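Local coordinates for protein carboxylic ester hydrolase (Aspergillus niger, PDB 7K4O) that probably hydrolyses the ester bonds of tannins as a secreted fungal serine esterase of the tannase family, and holds gallic acid in its pocket, at residues R214-N226 and L347-L360. Sequence-based numbering, arbitrary orientation.
With GDE (3,4,5-trihydroxybenzoic acid), chain J.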
# COMPACT_ATOMS: atom_id res chain seq x y z
N ARG A 214 7.94 1.89 -6.43
CA ARG A 214 8.37 2.80 -7.52
C ARG A 214 8.62 4.17 -6.91
O ARG A 214 8.19 5.20 -7.47
CB ARG A 214 7.36 2.80 -8.67
CG ARG A 214 7.96 3.21 -10.00
CD ARG A 214 7.00 3.04 -11.15
NE ARG A 214 6.71 1.61 -11.37
CZ ARG A 214 5.57 0.98 -11.10
NH1 ARG A 214 4.53 1.62 -10.61
NH2 ARG A 214 5.54 -0.32 -11.26
N TRP A 215 9.39 4.21 -5.82
CA TRP A 215 9.54 5.33 -4.89
C TRP A 215 9.72 6.69 -5.60
O TRP A 215 8.96 7.62 -5.29
CB TRP A 215 10.70 5.07 -3.94
CG TRP A 215 10.75 6.09 -2.84
CD1 TRP A 215 11.45 7.26 -2.79
CD2 TRP A 215 10.12 5.95 -1.56
NE1 TRP A 215 11.21 7.88 -1.61
CE2 TRP A 215 10.41 7.11 -0.81
CE3 TRP A 215 9.28 4.97 -0.98
CZ2 TRP A 215 9.88 7.33 0.46
CZ3 TRP A 215 8.79 5.18 0.28
CH2 TRP A 215 9.08 6.34 0.99
N SER A 216 10.71 6.80 -6.50
CA SER A 216 11.06 8.13 -7.04
C SER A 216 9.87 8.67 -7.86
O SER A 216 9.78 9.91 -7.99
CB SER A 216 12.38 8.07 -7.84
OG SER A 216 12.24 7.30 -9.02
N PHE A 217 9.09 7.81 -8.50
CA PHE A 217 7.97 8.25 -9.36
C PHE A 217 6.77 8.51 -8.46
O PHE A 217 6.12 9.53 -8.57
CB PHE A 217 7.69 7.20 -10.43
CG PHE A 217 8.70 7.14 -11.55
CD1 PHE A 217 9.99 6.68 -11.33
CD2 PHE A 217 8.39 7.63 -12.81
CE1 PHE A 217 10.94 6.71 -12.33
CE2 PHE A 217 9.32 7.60 -13.82
CZ PHE A 217 10.59 7.15 -13.59
N GLN A 218 6.49 7.59 -7.52
CA GLN A 218 5.29 7.67 -6.68
C GLN A 218 5.37 8.91 -5.80
O GLN A 218 4.37 9.61 -5.61
CB GLN A 218 5.19 6.41 -5.81
CG GLN A 218 4.22 6.55 -4.64
CD GLN A 218 2.83 7.03 -5.02
OE1 GLN A 218 2.38 6.80 -6.14
NE2 GLN A 218 2.15 7.60 -4.03
N GLN A 219 6.52 9.19 -5.13
CA GLN A 219 6.55 10.31 -4.19
C GLN A 219 6.52 11.64 -4.99
O GLN A 219 5.78 12.57 -4.61
CB GLN A 219 7.78 10.30 -3.28
CG GLN A 219 8.00 8.99 -2.50
CD GLN A 219 6.77 8.49 -1.80
OE1 GLN A 219 5.90 9.27 -1.41
NE2 GLN A 219 6.76 7.18 -1.51
N THR A 220 7.26 11.70 -6.07
CA THR A 220 7.36 12.97 -6.83
C THR A 220 6.01 13.29 -7.50
O THR A 220 5.67 14.50 -7.57
CB THR A 220 8.47 12.91 -7.85
OG1 THR A 220 9.70 12.54 -7.21
CG2 THR A 220 8.66 14.23 -8.56
N GLN A 221 5.26 12.31 -7.96
CA GLN A 221 3.97 12.56 -8.66
C GLN A 221 2.97 13.22 -7.72
O GLN A 221 2.01 13.85 -8.26
CB GLN A 221 3.43 11.34 -9.39
CG GLN A 221 2.99 10.21 -8.50
CD GLN A 221 1.60 10.38 -7.92
OE1 GLN A 221 0.68 10.83 -8.64
NE2 GLN A 221 1.46 10.09 -6.61
N HIS A 222 3.16 13.18 -6.42
CA HIS A 222 2.29 13.87 -5.45
C HIS A 222 2.35 15.41 -5.69
O HIS A 222 1.43 16.08 -5.21
CB HIS A 222 2.65 13.55 -4.03
CG HIS A 222 2.00 12.31 -3.49
ND1 HIS A 222 0.62 12.23 -3.33
CD2 HIS A 222 2.54 11.12 -3.05
CE1 HIS A 222 0.34 11.06 -2.76
NE2 HIS A 222 1.50 10.34 -2.59
N LEU A 223 3.38 15.90 -6.37
CA LEU A 223 3.53 17.36 -6.67
C LEU A 223 2.92 17.64 -8.02
O LEU A 223 2.84 18.82 -8.35
CB LEU A 223 5.02 17.76 -6.64
CG LEU A 223 5.70 17.70 -5.29
CD1 LEU A 223 7.19 18.12 -5.40
CD2 LEU A 223 5.02 18.55 -4.25
N TYR A 224 2.54 16.63 -8.82
CA TYR A 224 2.10 16.87 -10.22
C TYR A 224 0.87 17.81 -10.26
O TYR A 224 0.88 18.84 -10.98
CB TYR A 224 1.80 15.58 -10.95
CG TYR A 224 1.34 15.77 -12.36
CD1 TYR A 224 2.00 16.62 -13.23
CD2 TYR A 224 0.18 15.16 -12.80
CE1 TYR A 224 1.52 16.84 -14.51
CE2 TYR A 224 -0.29 15.36 -14.08
CZ TYR A 224 0.35 16.24 -14.93
OH TYR A 224 -0.12 16.41 -16.23
N SER A 225 -0.20 17.51 -9.54
CA SER A 225 -1.41 18.36 -9.50
C SER A 225 -1.04 19.82 -9.14
O SER A 225 -1.55 20.75 -9.80
CB SER A 225 -2.40 17.83 -8.53
OG SER A 225 -2.95 16.62 -9.02
N ASN A 226 -0.22 20.03 -8.13
CA ASN A 226 0.28 21.37 -7.73
C ASN A 226 0.92 22.05 -8.95
O ASN A 226 0.64 23.27 -9.20
CB ASN A 226 1.32 21.30 -6.63
CG ASN A 226 0.85 20.97 -5.24
OD1 ASN A 226 1.64 20.44 -4.45
ND2 ASN A 226 -0.39 21.28 -4.91
N LEU A 347 -2.28 27.95 -4.12
CA LEU A 347 -1.44 26.73 -4.04
C LEU A 347 -1.41 26.21 -2.60
O LEU A 347 -1.20 26.97 -1.65
CB LEU A 347 -0.05 27.12 -4.55
CG LEU A 347 1.03 26.05 -4.45
CD1 LEU A 347 0.66 24.88 -5.34
CD2 LEU A 347 2.37 26.63 -4.89
N ASP A 348 -1.56 24.89 -2.46
CA ASP A 348 -1.38 24.18 -1.17
C ASP A 348 -0.45 22.99 -1.43
O ASP A 348 -0.94 21.99 -2.00
CB ASP A 348 -2.74 23.74 -0.63
CG ASP A 348 -2.66 23.19 0.78
OD1 ASP A 348 -1.54 23.11 1.34
OD2 ASP A 348 -3.74 22.84 1.32
N ILE A 349 0.83 23.13 -1.11
CA ILE A 349 1.88 22.15 -1.53
C ILE A 349 1.57 20.80 -0.88
O ILE A 349 1.44 20.75 0.35
CB ILE A 349 3.29 22.64 -1.19
CG1 ILE A 349 3.60 23.91 -1.99
CG2 ILE A 349 4.30 21.55 -1.51
CD1 ILE A 349 4.82 24.64 -1.54
N ASP A 350 1.46 19.76 -1.70
CA ASP A 350 1.17 18.41 -1.19
C ASP A 350 2.25 17.96 -0.19
O ASP A 350 3.43 17.98 -0.54
CB ASP A 350 1.06 17.44 -2.34
CG ASP A 350 0.63 16.09 -1.84
OD1 ASP A 350 -0.57 15.89 -1.73
OD2 ASP A 350 1.51 15.30 -1.48
N GLN A 351 1.82 17.51 0.98
CA GLN A 351 2.70 17.16 2.11
C GLN A 351 3.60 15.96 1.72
O GLN A 351 4.78 16.02 2.04
CB GLN A 351 1.86 16.86 3.35
CG GLN A 351 2.67 16.84 4.65
CD GLN A 351 3.49 15.58 4.91
OE1 GLN A 351 3.12 14.48 4.51
NE2 GLN A 351 4.63 15.73 5.58
N LEU A 352 3.05 14.90 1.14
CA LEU A 352 3.88 13.69 0.88
C LEU A 352 4.90 14.01 -0.21
O LEU A 352 6.05 13.60 -0.11
CB LEU A 352 2.99 12.52 0.47
CG LEU A 352 2.40 11.73 1.64
CD1 LEU A 352 1.38 10.76 1.12
CD2 LEU A 352 3.46 10.97 2.43
N GLY A 353 4.49 14.73 -1.25
CA GLY A 353 5.42 15.08 -2.31
C GLY A 353 6.51 16.01 -1.81
O GLY A 353 7.70 15.78 -2.09
N GLY A 354 6.13 17.03 -1.06
CA GLY A 354 7.09 17.98 -0.48
C GLY A 354 8.04 17.29 0.47
O GLY A 354 9.27 17.60 0.48
N GLU A 355 7.53 16.35 1.26
CA GLU A 355 8.40 15.68 2.24
C GLU A 355 9.48 14.89 1.49
O GLU A 355 10.64 14.82 2.00
CB GLU A 355 7.61 14.76 3.17
CG GLU A 355 8.52 13.98 4.12
CD GLU A 355 7.89 13.49 5.39
OE1 GLU A 355 6.65 13.49 5.49
OE2 GLU A 355 8.65 13.12 6.30
N TYR A 356 9.16 14.17 0.43
CA TYR A 356 10.17 13.40 -0.33
C TYR A 356 11.31 14.36 -0.77
O TYR A 356 12.49 14.08 -0.51
CB TYR A 356 9.59 12.67 -1.52
CG TYR A 356 10.65 12.11 -2.43
CD1 TYR A 356 11.56 11.20 -1.96
CD2 TYR A 356 10.78 12.50 -3.75
CE1 TYR A 356 12.60 10.72 -2.75
CE2 TYR A 356 11.75 11.95 -4.58
CZ TYR A 356 12.67 11.05 -4.08
OH TYR A 356 13.69 10.57 -4.86
N ILE A 357 10.95 15.47 -1.40
CA ILE A 357 12.01 16.41 -1.89
C ILE A 357 12.81 16.94 -0.71
O ILE A 357 14.06 16.93 -0.75
CB ILE A 357 11.40 17.52 -2.76
CG1 ILE A 357 10.67 16.95 -3.97
CG2 ILE A 357 12.50 18.53 -3.15
CD1 ILE A 357 11.42 15.93 -4.80
N ALA A 358 12.15 17.42 0.35
CA ALA A 358 12.86 18.03 1.49
C ALA A 358 13.74 17.00 2.20
O ALA A 358 14.87 17.33 2.62
CB ALA A 358 11.89 18.69 2.43
N LEU A 359 13.23 15.78 2.44
CA LEU A 359 13.88 14.79 3.32
C LEU A 359 14.95 13.98 2.56
O LEU A 359 16.00 13.72 3.13
CB LEU A 359 12.84 13.82 3.87
CG LEU A 359 13.35 12.86 4.94
CD1 LEU A 359 13.73 13.59 6.21
CD2 LEU A 359 12.31 11.77 5.14
N LEU A 360 14.63 13.48 1.37
CA LEU A 360 15.45 12.46 0.72
C LEU A 360 16.17 13.00 -0.52
O LEU A 360 17.04 12.32 -1.02
CB LEU A 360 14.59 11.25 0.42
CG LEU A 360 14.23 10.42 1.66
CD1 LEU A 360 13.06 9.52 1.31
CD2 LEU A 360 15.42 9.61 2.12
OAA GDE J . 1.42 4.63 3.58
OAB GDE J . -0.38 5.84 3.14
OAC GDE J . 5.00 6.85 0.63
OAD GDE J . 0.80 8.08 -1.30
OAE GDE J . 3.48 8.13 -1.36
CAF GDE J . 2.92 6.18 1.76
CAG GDE J . 0.77 6.80 0.78
CAH GDE J . 0.81 5.52 2.91
CAI GDE J . 3.59 6.82 0.71
CAJ GDE J . 1.45 7.49 -0.26
CAK GDE J . 1.53 6.24 1.79
CAL GDE J . 2.82 7.47 -0.30
O HOH W 1 6.96 11.16 0.57
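Tyr-356 fits as a knob among Trp-215, Ser-216, Gln-219 and Thr-220, where the indole edge of Trp-215 meets its ring face in an offset edge-to-face pair, planes 76° apart. A chi1 of 169° turns the Tyr-356 ring away from its own backbone N and across helix 215-221. The backbones come closest at Gly-353, its CA 4.6 Å from His-222 CA: lacking a side chain, it admits His-222 CB and Leu-223 CG and makes a CA-H...O contact to Gln-219 O. Asp-350 caps helix 351-361, OD2 taking Gly-353 N at 3.0 Å.

Toward the ligand, Leu-352 lays CB over one face of the His-222 imidazole. His-222 ND1 bonds Asp-333, orienting NE2 to gallic acid OAD (2.7 Å). Gln-219, an amide, accepts from OAE through OE1 (2.7 Å) and donates to OAC through NE2 (2.8 Å).

The Leu-347 to Ile-349 end is looser and more open. The buried amide of Asn-226 suits two backbone partners: OD1 accepts from Asp-350 N in plane on a lone pair (2.8 Å, 170°); ND2 donates to Asp-348 O (3.0 Å), bent and above the carbonyl plane.

Both segments thus contribute Gln-218, Gln-219, His-222 and Leu-352 to the pocket, with helix 376-390 against both and helix 187-196, after strand 179-185, beside Trp-215.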